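PDB 5ZIG: cellobiose 2-epimerase from Spirochaeta thermophila DSM 6192, which probably catalyses the reversible epimerization of cellobiose to 4-O-beta-D-glucopyranosyl-D-mannose, as a member of the N-acylglucosamine 2-epimerase family. Local coordinates for residues 153-164 / 216-224. Numbering follows the deposited sequence.
Sequences EDRGRDRRHGGY and AMEHLILIF
His219 carries the polar part of this contact, meeting the loop after helix 139-156 with both its edge and one face. Its NE2 accepts the backbone N-H of Gly163 at 2.8 Å between N and NE2; the bond is almost straight (175°), although the donor lies somewhat tilted from the ring plane. This is consistent with an unprotonated NE2. With CG anti to the backbone N (chi1 178°), the imidazole reaches out from helix 211-228 to the loop.

Stacking adds a second hold. The Arg157 guanidinium lies flat on the imidazole, centres 3.7 Å apart and planes 26° apart, with His219 NE2 over the centre of the guanidinium; Ile223 CG1 covers the other ring face. Bends at chi2 and chi3 fold the arginine back, and NH2 donates to Asp158 O while NE gives a weak bond to Gly163 O. Replacing Arg157 by an alanine would probably strip one face of His219 of its stacking partner and leave Asp158 O and Gly163 O without the bonds from the guanidinium.

Close approach constrains Gly162: its CA sits 3.5 Å from His219 CE1 at the ring edge, and a CB there would press on both His219 and Ile223 and jam against the preceding carbonyl O.

Further along the interface, apolar and polar contacts mix. Tyr164 CE2 touches Leu220 CD2 at 3.8 Å, the side chains crossing at about a right angle. Within segment 153-164, Tyr164 OH makes a very short bond, 2.5 Å, to Glu153 OE2, which also bonds Tyr201 of helix 191-208. Ala216 CB packs against this carboxylate, 3.8 Å from Glu153 OE1.

Asp158 OD2 accepts from His161 N, closing an Asx motif within the loop. The whole joins the loop following helix 139-156 to helix 211-228, within the (alpha/alpha)6 barrel characteristic of this epimerase family.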
ATOM      1  N   GLU A 153     -16.009  -6.958   9.263  1.00 22.20           N
ATOM      2  CA  GLU A 153     -16.682  -8.225   9.038  1.00 24.59           C
ATOM      3  C   GLU A 153     -18.176  -8.092   9.311  1.00 30.94           C
ATOM      4  O   GLU A 153     -19.003  -8.511   8.495  1.00 38.08           O
ATOM      5  CB  GLU A 153     -16.052  -9.323   9.905  1.00 27.34           C
ATOM      6  CG  GLU A 153     -14.556  -9.557   9.628  1.00 20.63           C
ATOM      7  CD  GLU A 153     -14.289 -10.009   8.212  1.00 28.55           C
ATOM      8  OE1 GLU A 153     -14.793 -11.087   7.810  1.00 27.34           O
ATOM      9  OE2 GLU A 153     -13.579  -9.263   7.492  1.00 30.98           O
ATOM     10  N   ASP A 154     -18.542  -7.457  10.424  1.00 29.06           N
ATOM     11  CA  ASP A 154     -19.956  -7.459  10.802  1.00 26.82           C
ATOM     12  C   ASP A 154     -20.788  -6.517   9.929  1.00 26.87           C
ATOM     13  O   ASP A 154     -21.882  -6.888   9.484  1.00 26.95           O
ATOM     14  CB  ASP A 154     -20.098  -7.128  12.293  1.00 39.46           C
ATOM     15  CG  ASP A 154     -19.374  -8.149  13.200  1.00 51.56           C
ATOM     16  OD1 ASP A 154     -19.074  -7.829  14.379  1.00 47.03           O
ATOM     17  OD2 ASP A 154     -19.082  -9.271  12.722  1.00 52.38           O
ATOM     18  N   ARG A 155     -20.292  -5.309   9.653  1.00 28.38           N
ATOM     19  CA  ARG A 155     -21.012  -4.378   8.785  1.00 30.62           C
ATOM     20  C   ARG A 155     -20.503  -4.366   7.349  1.00 39.70           C
ATOM     21  O   ARG A 155     -21.300  -4.159   6.431  1.00 47.42           O
ATOM     22  CB  ARG A 155     -20.946  -2.944   9.335  1.00 27.90           C
ATOM     23  CG  ARG A 155     -21.346  -2.780  10.805  1.00 38.07           C
ATOM     24  CD  ARG A 155     -22.801  -3.172  11.061  1.00 45.84           C
ATOM     25  NE  ARG A 155     -23.739  -2.402  10.245  1.00 46.70           N
ATOM     26  CZ  ARG A 155     -24.566  -2.942   9.356  1.00 42.88           C
ATOM     27  NH1 ARG A 155     -24.576  -4.256   9.171  1.00 43.51           N
ATOM     28  NH2 ARG A 155     -25.383  -2.176   8.653  1.00 41.41           N
ATOM     29  N   GLY A 156     -19.203  -4.586   7.127  1.00 29.37           N
ATOM     30  CA  GLY A 156     -18.650  -4.420   5.792  1.00 29.36           C
ATOM     31  C   GLY A 156     -18.909  -5.568   4.843  1.00 29.18           C
ATOM     32  O   GLY A 156     -19.043  -5.354   3.633  1.00 31.42           O
ATOM     33  N   ARG A 157     -18.999  -6.791   5.361  1.00 36.25           N
ATOM     34  CA  ARG A 157     -19.088  -7.954   4.487  1.00 42.85           C
ATOM     35  C   ARG A 157     -20.460  -8.040   3.828  1.00 37.74           C
ATOM     36  O   ARG A 157     -21.496  -7.968   4.498  1.00 28.83           O
ATOM     37  CB  ARG A 157     -18.804  -9.241   5.259  1.00 38.77           C
ATOM     38  CG  ARG A 157     -17.335  -9.627   5.304  1.00 31.54           C
ATOM     39  CD  ARG A 157     -16.795 -10.204   3.970  1.00 37.49           C
ATOM     40  NE  ARG A 157     -17.769 -10.985   3.204  1.00 35.50           N
ATOM     41  CZ  ARG A 157     -18.017 -12.283   3.371  1.00 34.99           C
ATOM     42  NH1 ARG A 157     -17.375 -12.990   4.298  1.00 34.10           N
ATOM     43  NH2 ARG A 157     -18.910 -12.879   2.599  1.00 27.16           N
ATOM     44  N   ASP A 158     -20.450  -8.194   2.507  1.00 30.36           N
ATOM     45  CA  ASP A 158     -21.625  -8.596   1.750  1.00 31.85           C
ATOM     46  C   ASP A 158     -21.701 -10.114   1.888  1.00 32.22           C
ATOM     47  O   ASP A 158     -20.947 -10.837   1.237  1.00 25.45           O
ATOM     48  CB  ASP A 158     -21.477  -8.145   0.299  1.00 25.91           C
ATOM     49  CG  ASP A 158     -22.614  -8.626  -0.603  1.00 30.97           C
ATOM     50  OD1 ASP A 158     -22.655  -8.143  -1.757  1.00 30.55           O
ATOM     51  OD2 ASP A 158     -23.469  -9.456  -0.182  1.00 28.03           O
ATOM     52  N   ARG A 159     -22.603 -10.591   2.748  0.52 34.36           N
ATOM     53  CA  ARG A 159     -22.706 -12.021   2.999  0.52 34.78           C
ATOM     54  C   ARG A 159     -23.501 -12.751   1.929  0.52 33.34           C
ATOM     55  O   ARG A 159     -23.476 -13.984   1.898  0.52 32.70           O
ATOM     56  CB  ARG A 159     -23.325 -12.268   4.371  0.52 35.51           C
ATOM     57  CG  ARG A 159     -22.614 -11.540   5.511  0.52 37.16           C
ATOM     58  CD  ARG A 159     -21.279 -12.199   5.886  0.52 36.50           C
ATOM     59  NE  ARG A 159     -20.808 -11.736   7.191  0.52 33.26           N
ATOM     60  CZ  ARG A 159     -19.595 -11.962   7.685  0.52 35.67           C
ATOM     61  NH1 ARG A 159     -18.701 -12.658   6.991  0.52 40.71           N
ATOM     62  NH2 ARG A 159     -19.270 -11.486   8.881  0.52 29.38           N
ATOM     63  N   ARG A 160     -24.195 -12.027   1.051  1.00 32.51           N
ATOM     64  CA  ARG A 160     -24.876 -12.660  -0.071  1.00 31.74           C
ATOM     65  C   ARG A 160     -23.913 -12.971  -1.211  1.00 36.54           C
ATOM     66  O   ARG A 160     -23.864 -14.105  -1.704  1.00 35.08           O
ATOM     67  CB  ARG A 160     -26.006 -11.751  -0.553  1.00 40.04           C
ATOM     68  CG  ARG A 160     -26.827 -12.270  -1.717  1.00 46.94           C
ATOM     69  CD  ARG A 160     -28.132 -11.478  -1.799  1.00 57.88           C
ATOM     70  NE  ARG A 160     -28.788 -11.566  -3.101  1.00 71.36           N
ATOM     71  CZ  ARG A 160     -29.220 -10.515  -3.796  1.00 73.76           C
ATOM     72  NH1 ARG A 160     -29.061  -9.283  -3.323  1.00 65.54           N
ATOM     73  NH2 ARG A 160     -29.811 -10.698  -4.971  1.00 75.30           N
ATOM     74  N   HIS A 161     -23.140 -11.974  -1.652  1.00 37.37           N
ATOM     75  CA  HIS A 161     -22.308 -12.110  -2.836  1.00 31.17           C
ATOM     76  C   HIS A 161     -20.817 -12.157  -2.549  1.00 33.09           C
ATOM     77  O   HIS A 161     -20.037 -12.277  -3.494  1.00 30.67           O
ATOM     78  CB  HIS A 161     -22.594 -10.972  -3.822  1.00 29.89           C
ATOM     79  CG  HIS A 161     -23.902 -11.119  -4.540  1.00 34.86           C
ATOM     80  ND1 HIS A 161     -25.036 -10.416  -4.179  1.00 38.21           N
ATOM     81  CD2 HIS A 161     -24.261 -11.903  -5.584  1.00 32.79           C
ATOM     82  CE1 HIS A 161     -26.032 -10.754  -4.980  1.00 33.43           C
ATOM     83  NE2 HIS A 161     -25.587 -11.653  -5.841  1.00 32.42           N
ATOM     84  N   GLY A 162     -20.400 -12.090  -1.289  1.00 25.58           N
ATOM     85  CA  GLY A 162     -18.995 -12.127  -0.943  1.00 28.57           C
ATOM     86  C   GLY A 162     -18.382 -10.741  -1.036  1.00 20.70           C
ATOM     87  O   GLY A 162     -18.972  -9.809  -1.568  1.00 29.99           O
ATOM     88  N   GLY A 163     -17.171 -10.599  -0.499  1.00 23.92           N
ATOM     89  CA  GLY A 163     -16.484  -9.317  -0.584  1.00 21.48           C
ATOM     90  C   GLY A 163     -17.087  -8.301   0.379  1.00 28.37           C
ATOM     91  O   GLY A 163     -17.860  -8.650   1.276  1.00 24.39           O
ATOM     92  N   TYR A 164     -16.725  -7.029   0.175  1.00 21.98           N
ATOM     93  CA  TYR A 164     -17.013  -5.924   1.083  1.00 25.42           C
ATOM     94  C   TYR A 164     -17.586  -4.732   0.318  1.00 32.33           C
ATOM     95  O   TYR A 164     -17.113  -4.391  -0.771  1.00 31.95           O
ATOM     96  CB  TYR A 164     -15.749  -5.436   1.870  1.00 20.24           C
ATOM     97  CG  TYR A 164     -15.072  -6.521   2.694  1.00 22.37           C
ATOM     98  CD1 TYR A 164     -15.202  -6.541   4.082  1.00 29.72           C
ATOM     99  CD2 TYR A 164     -14.311  -7.511   2.095  1.00 25.26           C
ATOM    100  CE1 TYR A 164     -14.630  -7.522   4.833  1.00 26.75           C
ATOM    101  CE2 TYR A 164     -13.711  -8.504   2.852  1.00 30.15           C
ATOM    102  CZ  TYR A 164     -13.884  -8.502   4.225  1.00 26.19           C
ATOM    103  OH  TYR A 164     -13.317  -9.474   5.018  1.00 31.07           O
ATOM    104  N   ALA A 216     -11.047 -14.996   6.939  1.00 24.91           N
ATOM    105  CA  ALA A 216     -11.352 -13.848   6.082  1.00 29.81           C
ATOM    106  C   ALA A 216     -10.343 -13.732   4.942  1.00 30.59           C
ATOM    107  O   ALA A 216     -10.713 -13.396   3.808  1.00 19.88           O
ATOM    108  CB  ALA A 216     -11.394 -12.565   6.909  1.00 26.23           C
ATOM    109  N   MET A 217      -9.068 -14.040   5.220  1.00 34.46           N
ATOM    110  CA  MET A 217      -8.036 -14.067   4.178  1.00 36.84           C
ATOM    111  C   MET A 217      -8.368 -15.078   3.082  1.00 29.98           C
ATOM    112  O   MET A 217      -8.302 -14.761   1.892  1.00 25.48           O
ATOM    113  CB  MET A 217      -6.670 -14.372   4.797  1.00 31.45           C
ATOM    114  CG  MET A 217      -6.100 -13.210   5.601  1.00 32.33           C
ATOM    115  SD  MET A 217      -4.721 -13.692   6.660  1.00 38.42           S
ATOM    116  CE  MET A 217      -3.374 -13.941   5.472  1.00 30.72           C
ATOM    117  N   GLU A 218      -8.740 -16.300   3.469  1.00 26.54           N
ATOM    118  CA  GLU A 218      -9.202 -17.290   2.501  1.00 29.25           C
ATOM    119  C   GLU A 218     -10.307 -16.724   1.621  1.00 30.90           C
ATOM    120  O   GLU A 218     -10.214 -16.762   0.391  1.00 29.87           O
ATOM    121  CB  GLU A 218      -9.705 -18.536   3.233  1.00 22.22           C
ATOM    122  CG  GLU A 218      -8.672 -19.227   4.140  1.00 33.95           C
ATOM    123  CD  GLU A 218      -9.164 -20.584   4.660  1.00 37.89           C
ATOM    124  OE1 GLU A 218     -10.247 -20.611   5.281  1.00 36.06           O
ATOM    125  OE2 GLU A 218      -8.465 -21.605   4.502  1.00 34.81           O
ATOM    126  N   HIS A 219     -11.366 -16.194   2.252  1.00 29.29           N
ATOM    127  CA  HIS A 219     -12.445 -15.573   1.494  1.00 21.83           C
ATOM    128  C   HIS A 219     -11.895 -14.578   0.473  1.00 21.62           C
ATOM    129  O   HIS A 219     -12.266 -14.605  -0.706  1.00 23.84           O
ATOM    130  CB  HIS A 219     -13.407 -14.856   2.442  1.00 24.67           C
ATOM    131  CG  HIS A 219     -14.521 -14.155   1.735  1.00 21.10           C
ATOM    132  ND1 HIS A 219     -15.393 -14.809   0.890  1.00 26.51           N
ATOM    133  CD2 HIS A 219     -14.915 -12.862   1.754  1.00 24.41           C
ATOM    134  CE1 HIS A 219     -16.280 -13.946   0.422  1.00 26.21           C
ATOM    135  NE2 HIS A 219     -16.012 -12.758   0.931  1.00 26.96           N
ATOM    136  N   LEU A 220     -10.998 -13.692   0.920  1.00 24.93           N
ATOM    137  CA  LEU A 220     -10.451 -12.659   0.035  1.00 21.02           C
ATOM    138  C   LEU A 220      -9.692 -13.275  -1.135  1.00 24.27           C
ATOM    139  O   LEU A 220      -9.785 -12.791  -2.271  1.00 25.97           O
ATOM    140  CB  LEU A 220      -9.556 -11.707   0.836  1.00 19.97           C
ATOM    141  CG  LEU A 220     -10.352 -10.632   1.591  1.00 30.77           C
ATOM    142  CD1 LEU A 220      -9.568  -9.978   2.706  1.00 34.21           C
ATOM    143  CD2 LEU A 220     -10.894  -9.588   0.617  1.00 28.94           C
ATOM    144  N   ILE A 221      -8.947 -14.355  -0.882  1.00 20.06           N
ATOM    145  CA  ILE A 221      -8.189 -14.990  -1.960  1.00 31.06           C
ATOM    146  C   ILE A 221      -9.136 -15.523  -3.029  1.00 30.56           C
ATOM    147  O   ILE A 221      -8.885 -15.365  -4.231  1.00 22.93           O
ATOM    148  CB  ILE A 221      -7.262 -16.092  -1.401  1.00 22.01           C
ATOM    149  CG1 ILE A 221      -6.105 -15.455  -0.631  1.00 26.48           C
ATOM    150  CG2 ILE A 221      -6.666 -16.900  -2.531  1.00 20.15           C
ATOM    151  CD1 ILE A 221      -5.854 -16.022   0.721  1.00 28.96           C
ATOM    152  N   LEU A 222     -10.254 -16.127  -2.610  1.00 23.08           N
ATOM    153  CA  LEU A 222     -11.222 -16.631  -3.581  1.00 27.76           C
ATOM    154  C   LEU A 222     -11.867 -15.506  -4.383  1.00 29.13           C
ATOM    155  O   LEU A 222     -12.185 -15.694  -5.562  1.00 24.80           O
ATOM    156  CB  LEU A 222     -12.306 -17.460  -2.875  1.00 27.28           C
ATOM    157  CG  LEU A 222     -11.902 -18.854  -2.376  1.00 27.73           C
ATOM    158  CD1 LEU A 222     -12.917 -19.350  -1.376  1.00 42.68           C
ATOM    159  CD2 LEU A 222     -11.771 -19.843  -3.529  1.00 33.13           C
ATOM    160  N   ILE A 223     -12.091 -14.343  -3.762  1.00 29.32           N
ATOM    161  CA  ILE A 223     -12.613 -13.195  -4.495  1.00 21.58           C
ATOM    162  C   ILE A 223     -11.624 -12.790  -5.584  1.00 24.64           C
ATOM    163  O   ILE A 223     -11.994 -12.565  -6.747  1.00 20.54           O
ATOM    164  CB  ILE A 223     -12.888 -12.027  -3.527  1.00 28.67           C
ATOM    165  CG1 ILE A 223     -13.916 -12.417  -2.474  1.00 24.27           C
ATOM    166  CG2 ILE A 223     -13.284 -10.759  -4.285  1.00 26.50           C
ATOM    167  CD1 ILE A 223     -15.263 -12.771  -3.041  1.00 35.30           C
ATOM    168  N   PHE A 224     -10.345 -12.698  -5.213  1.00 22.22           N
ATOM    169  CA  PHE A 224      -9.312 -12.328  -6.175  1.00 28.34           C
ATOM    170  C   PHE A 224      -9.156 -13.392  -7.252  1.00 28.21           C
ATOM    171  O   PHE A 224      -9.105 -13.060  -8.437  1.00 26.12           O
ATOM    172  CB  PHE A 224      -7.992 -12.069  -5.449  1.00 24.95           C
ATOM    173  CG  PHE A 224      -7.854 -10.648  -4.947  1.00 27.81           C
ATOM    174  CD1 PHE A 224      -7.376  -9.647  -5.791  1.00 27.71           C
ATOM    175  CD2 PHE A 224      -8.225 -10.306  -3.650  1.00 23.85           C
ATOM    176  CE1 PHE A 224      -7.258  -8.334  -5.340  1.00 31.11           C
ATOM    177  CE2 PHE A 224      -8.109  -9.000  -3.185  1.00 25.93           C
ATOM    178  CZ  PHE A 224      -7.629  -8.009  -4.034  1.00 20.24           C
TER